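Local coordinates for odorant binding protein ASP5 (Apis mellifera, PDB 3R72) that probably binds and carries odorant molecules in the antennae, as a small helical member of the PBP/GOBP family, at residues K85-T97 / Y105-E117. Sequence-based numbering, arbitrary orientation. Where two conformers were deposited one is given.
Sequences KEIVAVCRNEEYT and YQYVQCHYKQNPE. With NBB (N-butyl-benzenesulfonamide), chain B.
Cys91 and Cys110 join helices 81-91 and 100-114 through a disulfide, SG to SG 2.1 Å, with chi3 at -90°. With chi1 at -180°, Cys110 swings SG away from its own backbone N and toward Cys91. Cys91 sits as a knob among Tyr107, Cys110, His111 and Gln114.

Hydrogen bonds tie Thr97 to Gln106. The backbone N of Thr97 donates to Gln106 OE1 at 3.0 Å, in the carbonyl plane and on a lone pair. Gln106 NE2 returns a more bent bond to Thr97 O, also 3.0 Å. These two bonds fix the rotation of the amide. One water bridges Gln106 OE1 and Glu95 O; another donates to Glu94 OE2 and Gln106 O. Tyr96 OH donates to Cys91 O at 2.7 Å, which ties the ring back to the backbone of Cys91, five residues earlier.

The aromatic contacts begin with Tyr107, which turns an edge toward the face of Tyr96 in an offset edge-to-face pair, planes at 73°. CB of Tyr107 also lies over that ring. Phe63 meets both tyrosine rings from outside the two segments.

Apolar contacts fill the other end. Ile87 CG2 makes a CH-pi contact over one face of His111, 3.6 Å from the ring centroid. Ile87 CG1 passes along Gln114 CB. Val88 CG2 reaches the imidazole edge.

The opposite face of His111 is covered by the phenyl ring of bound N-butyl-benzenesulfonamide, and Tyr107 CE2 approaches NBB C2 at 3.8 Å. Tyr107 and His111 thus form part of the ligand pocket wall, directly behind one of the three disulfides characteristic of classical insect odorant-binding proteins.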
ATOM      1  N   LYS A  85      -1.492  13.100   2.934  1.00  8.87           N
ATOM      2  CA  LYS A  85      -0.867  13.295   4.245  1.00  9.12           C
ATOM      3  C   LYS A  85      -1.892  13.163   5.366  1.00  8.18           C
ATOM      4  O   LYS A  85      -1.582  12.643   6.430  1.00  8.39           O
ATOM      5  CB  LYS A  85      -0.146  14.642   4.331  1.00  9.25           C
ATOM      6  CG  LYS A  85       1.137  14.703   3.550  1.00 10.84           C
ATOM      7  CD  LYS A  85       1.813  16.063   3.638  1.00 13.94           C
ATOM      8  CE  LYS A  85       3.178  16.012   2.966  1.00 15.88           C
ATOM      9  NZ  LYS A  85       3.836  17.340   2.871  1.00 18.65           N
ATOM     10  N   GLU A  86      -3.114  13.647   5.144  1.00  8.38           N
ATOM     11  CA  GLU A  86      -4.169  13.539   6.141  1.00  8.22           C
ATOM     12  C   GLU A  86      -4.606  12.097   6.342  1.00  7.89           C
ATOM     13  O   GLU A  86      -4.929  11.711   7.465  1.00  9.04           O
ATOM     14  CB  GLU A  86      -5.340  14.444   5.776  1.00  8.17           C
ATOM     15  CG  GLU A  86      -4.984  15.904   5.888  1.00  9.23           C
ATOM     16  CD  GLU A  86      -6.130  16.812   5.551  1.00 10.33           C
ATOM     17  OE1 GLU A  86      -6.580  17.501   6.455  1.00 11.90           O
ATOM     18  OE2 GLU A  86      -6.561  16.878   4.388  1.00 16.73           O
ATOM     19  N   ILE A  87      -4.585  11.293   5.287  1.00  8.18           N
ATOM     20  CA  ILE A  87      -4.885   9.868   5.436  1.00  8.39           C
ATOM     21  C   ILE A  87      -3.806   9.172   6.261  1.00  8.06           C
ATOM     22  O   ILE A  87      -4.113   8.419   7.186  1.00  7.92           O
ATOM     23  CB  ILE A  87      -5.068   9.180   4.072  1.00  8.79           C
ATOM     24  CG1 ILE A  87      -6.315   9.712   3.360  1.00 10.59           C
ATOM     25  CG2 ILE A  87      -5.155   7.656   4.250  1.00 10.42           C
ATOM     26  CD1 ILE A  87      -6.483   9.205   1.930  1.00 12.52           C
ATOM     27  N   VAL A  88      -2.543   9.440   5.960  1.00  7.58           N
ATOM     28  CA  VAL A  88      -1.446   8.876   6.753  1.00  7.52           C
ATOM     29  C   VAL A  88      -1.544   9.334   8.207  1.00  7.57           C
ATOM     30  O   VAL A  88      -1.347   8.547   9.143  1.00  8.20           O
ATOM     31  CB  VAL A  88      -0.074   9.250   6.164  1.00  8.04           C
ATOM     32  CG1 VAL A  88       1.048   8.721   7.057  1.00  8.62           C
ATOM     33  CG2 VAL A  88       0.047   8.675   4.737  1.00  8.75           C
ATOM     34  N   ALA A  89      -1.886  10.604   8.401  1.00  7.88           N
ATOM     35  CA  ALA A  89      -1.994  11.134   9.755  1.00  8.49           C
ATOM     36  C   ALA A  89      -3.030  10.378  10.593  1.00  7.58           C
ATOM     37  O   ALA A  89      -2.824  10.160  11.786  1.00  8.93           O
ATOM     38  CB  ALA A  89      -2.349  12.600   9.717  1.00  9.02           C
ATOM     39  N   VAL A  90      -4.131   9.976   9.970  1.00  7.79           N
ATOM     40  CA  VAL A  90      -5.115   9.137  10.654  1.00  8.22           C
ATOM     41  C   VAL A  90      -4.590   7.712  10.842  1.00  8.16           C
ATOM     42  O   VAL A  90      -4.569   7.172  11.949  1.00  9.09           O
ATOM     43  CB  VAL A  90      -6.452   9.118   9.872  1.00  8.74           C
ATOM     44  CG1 VAL A  90      -7.413   8.073  10.445  1.00 10.13           C
ATOM     45  CG2 VAL A  90      -7.099  10.513   9.911  1.00  9.64           C
ATOM     46  N   CYS A  91      -4.171   7.087   9.754  1.00  7.94           N
ATOM     47  CA  CYS A  91      -3.857   5.665   9.802  1.00  7.71           C
ATOM     48  C   CYS A  91      -2.631   5.339  10.636  1.00  7.28           C
ATOM     49  O   CYS A  91      -2.545   4.240  11.180  1.00  8.28           O
ATOM     50  CB  CYS A  91      -3.755   5.094   8.392  1.00  7.47           C
ATOM     51  SG  CYS A  91      -5.382   5.129   7.563  1.00  8.74           S
ATOM     52  N   ARG A  92      -1.701   6.281  10.780  1.00  7.48           N
ATOM     53  CA  ARG A  92      -0.494   5.999  11.561  1.00  7.75           C
ATOM     54  C   ARG A  92      -0.802   5.806  13.035  1.00  8.05           C
ATOM     55  O   ARG A  92       0.023   5.262  13.765  1.00  8.74           O
ATOM     56  CB  ARG A  92       0.570   7.095  11.404  1.00  7.99           C
ATOM     57  CG  ARG A  92       0.177   8.428  12.027  1.00  7.43           C
ATOM     58  CD  ARG A  92       1.195   9.513  11.729  1.00  8.33           C
ATOM     59  NE  ARG A  92       2.481   9.174  12.326  1.00  8.05           N
ATOM     60  CZ  ARG A  92       3.677   9.456  11.814  1.00  7.77           C
ATOM     61  NH1 ARG A  92       3.790  10.141  10.689  1.00  7.67           N
ATOM     62  NH2 ARG A  92       4.777   9.030  12.435  1.00  8.97           N
ATOM     63  N   ASN A  93      -1.937   6.334  13.490  1.00  8.89           N
ATOM     64  CA  ASN A  93      -2.309   6.273  14.905  1.00  9.94           C
ATOM     65  C   ASN A  93      -3.276   5.155  15.284  1.00 11.07           C
ATOM     66  O   ASN A  93      -3.706   5.070  16.429  1.00 13.18           O
ATOM     67  CB  ASN A  93      -2.767   7.648  15.384  1.00  9.99           C
ATOM     68  CG  ASN A  93      -1.596   8.563  15.637  1.00 10.23           C
ATOM     69  OD1 ASN A  93      -0.498   8.099  15.968  1.00 12.23           O
ATOM     70  ND2 ASN A  93      -1.805   9.866  15.491  1.00 11.10           N
ATOM     71  N   GLU A  94      -3.608   4.292  14.330  0.50 11.65           N
ATOM     72  CA  GLU A  94      -4.356   3.064  14.605  0.50 12.62           C
ATOM     73  C   GLU A  94      -3.366   1.995  15.069  0.50 12.48           C
ATOM     74  O   GLU A  94      -2.247   1.925  14.564  0.50 13.41           O
ATOM     75  CB  GLU A  94      -5.095   2.626  13.338  0.50 13.38           C
ATOM     76  CG  GLU A  94      -5.898   1.332  13.450  0.50 14.34           C
ATOM     77  CD  GLU A  94      -6.672   1.005  12.174  0.50 16.27           C
ATOM     78  OE1 GLU A  94      -7.168   1.949  11.525  0.50 16.08           O
ATOM     79  OE2 GLU A  94      -6.797  -0.195  11.826  0.50 16.30           O
ATOM     80  N   GLU A  95      -3.752   1.175  16.048  1.00 11.66           N
ATOM     81  CA  GLU A  95      -2.898   0.073  16.481  1.00 11.65           C
ATOM     82  C   GLU A  95      -2.977  -1.047  15.446  1.00 10.50           C
ATOM     83  O   GLU A  95      -4.070  -1.430  15.028  1.00 12.00           O
ATOM     84  CB  GLU A  95      -3.323  -0.463  17.846  1.00 11.77           C
ATOM     85  CG  GLU A  95      -2.462  -1.636  18.300  1.00 13.62           C
ATOM     86  CD  GLU A  95      -2.859  -2.157  19.656  1.00 14.65           C
ATOM     87  OE1 GLU A  95      -3.934  -2.787  19.767  1.00 17.41           O
ATOM     88  OE2 GLU A  95      -2.088  -1.943  20.606  1.00 14.43           O
ATOM     89  N   TYR A  96      -1.816  -1.577  15.061  1.00 10.15           N
ATOM     90  CA  TYR A  96      -1.744  -2.720  14.155  1.00  9.96           C
ATOM     91  C   TYR A  96      -1.237  -3.928  14.923  1.00 10.59           C
ATOM     92  O   TYR A  96      -0.313  -3.812  15.712  1.00 12.47           O
ATOM     93  CB  TYR A  96      -0.879  -2.366  12.933  1.00 10.11           C
ATOM     94  CG  TYR A  96      -1.526  -1.226  12.173  1.00  9.44           C
ATOM     95  CD1 TYR A  96      -2.738  -1.408  11.544  1.00  9.34           C
ATOM     96  CD2 TYR A  96      -0.986   0.047  12.185  1.00 10.03           C
ATOM     97  CE1 TYR A  96      -3.381  -0.367  10.912  1.00  9.30           C
ATOM     98  CE2 TYR A  96      -1.633   1.098  11.568  1.00  9.42           C
ATOM     99  CZ  TYR A  96      -2.819   0.876  10.907  1.00  8.64           C
ATOM    100  OH  TYR A  96      -3.501   1.896  10.274  1.00  9.71           O
ATOM    101  N   THR A  97      -1.888  -5.065  14.717  1.00 10.80           N
ATOM    102  CA  THR A  97      -1.640  -6.254  15.514  1.00 11.94           C
ATOM    103  C   THR A  97      -1.427  -7.449  14.625  1.00 11.97           C
ATOM    104  O   THR A  97      -1.761  -7.455  13.440  1.00 12.52           O
ATOM    105  CB  THR A  97      -2.828  -6.554  16.435  1.00 13.08           C
ATOM    106  OG1 THR A  97      -3.991  -6.766  15.632  1.00 15.15           O
ATOM    107  CG2 THR A  97      -3.071  -5.413  17.409  1.00 14.25           C
ATOM    108  N   TYR A 105      -1.598  -5.408   6.041  1.00  6.11           N
ATOM    109  CA  TYR A 105      -2.925  -5.514   5.458  1.00  5.80           C
ATOM    110  C   TYR A 105      -3.927  -4.606   6.172  1.00  6.13           C
ATOM    111  O   TYR A 105      -4.756  -3.962   5.537  1.00  6.30           O
ATOM    112  CB  TYR A 105      -3.408  -6.937   5.531  1.00  6.55           C
ATOM    113  CG  TYR A 105      -4.600  -7.322   4.679  1.00  6.41           C
ATOM    114  CD1 TYR A 105      -4.579  -7.212   3.300  1.00  6.26           C
ATOM    115  CD2 TYR A 105      -5.720  -7.902   5.256  1.00  7.47           C
ATOM    116  CE1 TYR A 105      -5.614  -7.678   2.522  1.00  6.51           C
ATOM    117  CE2 TYR A 105      -6.762  -8.371   4.484  1.00  7.49           C
ATOM    118  CZ  TYR A 105      -6.700  -8.245   3.121  1.00  6.46           C
ATOM    119  OH  TYR A 105      -7.684  -8.715   2.306  1.00  8.02           O
ATOM    120  N   GLN A 106      -3.845  -4.548   7.498  1.00  5.87           N
ATOM    121  CA  GLN A 106      -4.691  -3.659   8.275  1.00  6.99           C
ATOM    122  C   GLN A 106      -4.429  -2.196   7.897  1.00  6.56           C
ATOM    123  O   GLN A 106      -5.351  -1.398   7.803  1.00  7.09           O
ATOM    124  CB  GLN A 106      -4.459  -3.870   9.772  1.00  7.43           C
ATOM    125  CG  GLN A 106      -4.969  -5.208  10.334  1.00  9.24           C
ATOM    126  CD  GLN A 106      -4.245  -5.624  11.595  1.00 10.34           C
ATOM    127  OE1 GLN A 106      -3.691  -4.787  12.307  1.00 11.41           O
ATOM    128  NE2 GLN A 106      -4.221  -6.928  11.869  1.00 13.27           N
ATOM    129  N   TYR A 107      -3.167  -1.830   7.700  1.00  6.01           N
ATOM    130  CA  TYR A 107      -2.812  -0.465   7.332  1.00  6.20           C
ATOM    131  C   TYR A 107      -3.386  -0.099   5.962  1.00  6.10           C
ATOM    132  O   TYR A 107      -3.960   0.976   5.767  1.00  6.34           O
ATOM    133  CB  TYR A 107      -1.275  -0.302   7.371  1.00  6.68           C
ATOM    134  CG  TYR A 107      -0.863   1.110   7.069  1.00  6.98           C
ATOM    135  CD1 TYR A 107      -0.938   2.078   8.063  1.00  8.47           C
ATOM    136  CD2 TYR A 107      -0.463   1.502   5.816  1.00  8.58           C
ATOM    137  CE1 TYR A 107      -0.647   3.395   7.821  1.00  8.71           C
ATOM    138  CE2 TYR A 107      -0.151   2.827   5.570  1.00  8.45           C
ATOM    139  CZ  TYR A 107      -0.262   3.766   6.579  1.00  8.50           C
ATOM    140  OH  TYR A 107      -0.002   5.083   6.336  1.00 11.31           O
ATOM    141  N   VAL A 108      -3.255  -1.013   5.009  1.00  5.99           N
ATOM    142  CA  VAL A 108      -3.815  -0.820   3.680  1.00  6.58           C
ATOM    143  C   VAL A 108      -5.341  -0.631   3.758  1.00  6.26           C
ATOM    144  O   VAL A 108      -5.891   0.243   3.104  1.00  6.72           O
ATOM    145  CB  VAL A 108      -3.411  -1.999   2.748  1.00  6.58           C
ATOM    146  CG1 VAL A 108      -4.159  -1.921   1.424  1.00  7.51           C
ATOM    147  CG2 VAL A 108      -1.902  -1.984   2.535  1.00  7.77           C
ATOM    148  N   GLN A 109      -6.015  -1.439   4.564  1.00  6.77           N
ATOM    149  CA  GLN A 109      -7.459  -1.300   4.768  1.00  7.33           C
ATOM    150  C   GLN A 109      -7.807   0.048   5.395  1.00  6.98           C
ATOM    151  O   GLN A 109      -8.825   0.643   5.041  1.00  7.73           O
ATOM    152  CB  GLN A 109      -7.995  -2.420   5.646  1.00  7.90           C
ATOM    153  CG  GLN A 109      -8.084  -3.741   4.935  1.00  9.51           C
ATOM    154  CD  GLN A 109      -8.361  -4.867   5.891  1.00 11.99           C
ATOM    155  OE1 GLN A 109      -7.440  -5.423   6.503  1.00 15.65           O
ATOM    156  NE2 GLN A 109      -9.623  -5.203   6.040  1.00 12.78           N
ATOM    157  N   CYS A 110      -6.989   0.548   6.312  1.00  6.89           N
ATOM    158  CA  CYS A 110      -7.229   1.870   6.886  1.00  7.35           C
ATOM    159  C   CYS A 110      -7.176   2.938   5.803  1.00  6.85           C
ATOM    160  O   CYS A 110      -8.023   3.821   5.742  1.00  7.61           O
ATOM    161  CB  CYS A 110      -6.217   2.177   7.985  1.00  7.19           C
ATOM    162  SG  CYS A 110      -6.459   3.809   8.748  1.00  9.35           S
ATOM    163  N   HIS A 111      -6.194   2.847   4.919  1.00  7.39           N
ATOM    164  CA  HIS A 111      -6.104   3.788   3.809  1.00  7.62           C
ATOM    165  C   HIS A 111      -7.347   3.718   2.917  1.00  7.44           C
ATOM    166  O   HIS A 111      -7.907   4.751   2.534  1.00  8.53           O
ATOM    167  CB  HIS A 111      -4.851   3.488   2.997  1.00  8.29           C
ATOM    168  CG  HIS A 111      -3.696   4.375   3.332  1.00  9.13           C
ATOM    169  ND1 HIS A 111      -2.930   4.298   4.478  1.00 10.92           N
ATOM    170  CD2 HIS A 111      -3.163   5.370   2.597  1.00  8.27           C
ATOM    171  CE1 HIS A 111      -1.986   5.227   4.433  1.00  8.81           C
ATOM    172  NE2 HIS A 111      -2.109   5.891   3.301  1.00 11.52           N
ATOM    173  N   TYR A 112      -7.770   2.510   2.566  1.00  7.14           N
ATOM    174  CA  TYR A 112      -8.972   2.326   1.769  1.00  7.69           C
ATOM    175  C   TYR A 112     -10.173   3.007   2.426  1.00  8.02           C
ATOM    176  O   TYR A 112     -10.908   3.760   1.776  1.00  8.56           O
ATOM    177  CB  TYR A 112      -9.254   0.827   1.567  1.00  7.16           C
ATOM    178  CG  TYR A 112     -10.503   0.583   0.743  1.00  7.54           C
ATOM    179  CD1 TYR A 112     -10.453   0.521  -0.647  1.00  8.37           C
ATOM    180  CD2 TYR A 112     -11.744   0.467   1.348  1.00  9.14           C
ATOM    181  CE1 TYR A 112     -11.601   0.333  -1.398  1.00 10.12           C
ATOM    182  CE2 TYR A 112     -12.884   0.289   0.603  1.00 10.37           C
ATOM    183  CZ  TYR A 112     -12.804   0.217  -0.763  1.00 10.54           C
ATOM    184  OH  TYR A 112     -13.934   0.034  -1.527  1.00 16.67           O
ATOM    185  N   LYS A 113     -10.367   2.744   3.710  1.00  8.52           N
ATOM    186  CA  LYS A 113     -11.529   3.246   4.418  1.00  9.89           C
ATOM    187  C   LYS A 113     -11.587   4.772   4.418  1.00  9.59           C
ATOM    188  O   LYS A 113     -12.671   5.352   4.378  1.00 10.14           O
ATOM    189  CB  LYS A 113     -11.557   2.700   5.837  1.00 10.68           C
ATOM    190  CG  LYS A 113     -12.003   1.256   5.878  1.00 16.23           C
ATOM    191  CD  LYS A 113     -12.281   0.807   7.298  1.00 21.60           C
ATOM    192  CE  LYS A 113     -12.319  -0.716   7.431  1.00 24.49           C
ATOM    193  NZ  LYS A 113     -12.369  -1.130   8.861  1.00 26.94           N
ATOM    194  N   GLN A 114     -10.433   5.440   4.466  1.00  9.25           N
ATOM    195  CA  GLN A 114     -10.449   6.903   4.457  1.00 10.22           C
ATOM    196  C   GLN A 114     -10.897   7.503   3.121  1.00 10.47           C
ATOM    197  O   GLN A 114     -11.405   8.623   3.092  1.00 11.86           O
ATOM    198  CB  GLN A 114      -9.093   7.497   4.825  1.00 10.84           C
ATOM    199  CG  GLN A 114      -8.439   6.989   6.122  1.00 10.92           C
ATOM    200  CD  GLN A 114      -9.384   6.707   7.274  1.00 12.98           C
ATOM    201  OE1 GLN A 114      -9.443   5.582   7.799  1.00 16.45           O
ATOM    202  NE2 GLN A 114     -10.104   7.715   7.689  1.00 12.74           N
ATOM    203  N   ASN A 115     -10.693   6.782   2.019  1.00  9.93           N
ATOM    204  CA  ASN A 115     -11.116   7.282   0.719  1.00 10.70           C
ATOM    205  C   ASN A 115     -11.182   6.133  -0.291  1.00  9.62           C
ATOM    206  O   ASN A 115     -10.253   5.904  -1.062  1.00 10.26           O
ATOM    207  CB  ASN A 115     -10.166   8.403   0.254  1.00 11.27           C
ATOM    208  CG  ASN A 115     -10.727   9.219  -0.872  1.00 13.27           C
ATOM    209  OD1 ASN A 115     -11.329   8.697  -1.794  1.00 15.26           O
ATOM    210  ND2 ASN A 115     -10.505  10.524  -0.810  1.00 16.80           N
ATOM    211  N   PRO A 116     -12.297   5.395  -0.288  1.00  9.08           N
ATOM    212  CA  PRO A 116     -12.383   4.244  -1.190  1.00  9.58           C
ATOM    213  C   PRO A 116     -12.246   4.620  -2.660  1.00 10.62           C
ATOM    214  O   PRO A 116     -11.605   3.888  -3.415  1.00 11.99           O
ATOM    215  CB  PRO A 116     -13.762   3.668  -0.885  1.00  9.77           C
ATOM    216  CG  PRO A 116     -13.975   4.017   0.553  1.00  9.07           C
ATOM    217  CD  PRO A 116     -13.383   5.396   0.703  1.00  9.20           C
ATOM    218  N   GLU A 117     -12.809   5.765  -3.054  1.00 10.38           N
ATOM    219  CA  GLU A 117     -12.811   6.146  -4.468  1.00 11.23           C
ATOM    220  C   GLU A 117     -11.407   6.264  -5.030  1.00 12.32           C
ATOM    221  O   GLU A 117     -11.140   5.840  -6.160  1.00 13.72           O
ATOM    222  CB  GLU A 117     -13.552   7.467  -4.685  1.00 10.86           C
ATOM    223  CG  GLU A 117     -13.593   7.913  -6.155  1.00 11.44           C
ATOM    224  CD  GLU A 117     -14.078   9.336  -6.372  1.00 11.03           C
ATOM    225  OE1 GLU A 117     -14.173  10.098  -5.394  1.00 11.13           O
ATOM    226  OE2 GLU A 117     -14.357   9.680  -7.536  1.00 11.77           O
TER
HETATM  227  O1S NBB B   1       3.181   1.755   1.347  0.70  9.11           O
HETATM  228  S   NBB B   1       2.479   2.086   0.163  0.70  9.23           S
HETATM  229  O2S NBB B   1       2.679   1.198  -0.949  0.70 11.35           O
HETATM  230  N10 NBB B   1       2.955   3.554  -0.260  0.70  9.86           N
HETATM  231  C11 NBB B   1       2.864   4.655   0.676  1.00 11.94           C
HETATM  232  C12 NBB B   1       2.509   5.958  -0.013  1.00 13.40           C
HETATM  233  C13 NBB B   1       1.080   6.002  -0.554  1.00 14.28           C
HETATM  234  C14 NBB B   1       0.077   6.100   0.576  1.00 16.31           C
HETATM  235  C4  NBB B   1       0.876   2.163   0.501  0.70  8.06           C
HETATM  236  C5  NBB B   1      -0.017   2.435  -0.538  0.70  9.06           C
HETATM  237  C6  NBB B   1      -1.396   2.520  -0.299  0.70  8.97           C
HETATM  238  C1  NBB B   1      -1.914   2.333   0.973  0.70  9.15           C
HETATM  239  C2  NBB B   1      -1.054   2.044   2.006  0.70  8.35           C
HETATM  240  C3  NBB B   1       0.320   1.963   1.783  0.70  8.96           C
HETATM  241  O   HOH W   1      -7.553  -1.442   9.423  1.00 16.74           O
HETATM  242  O   HOH W   2      -5.583  -2.959  13.254  1.00 24.40           O
HETATM  243  O   HOH W   3      -4.622  -9.388  14.086  1.00 52.75           O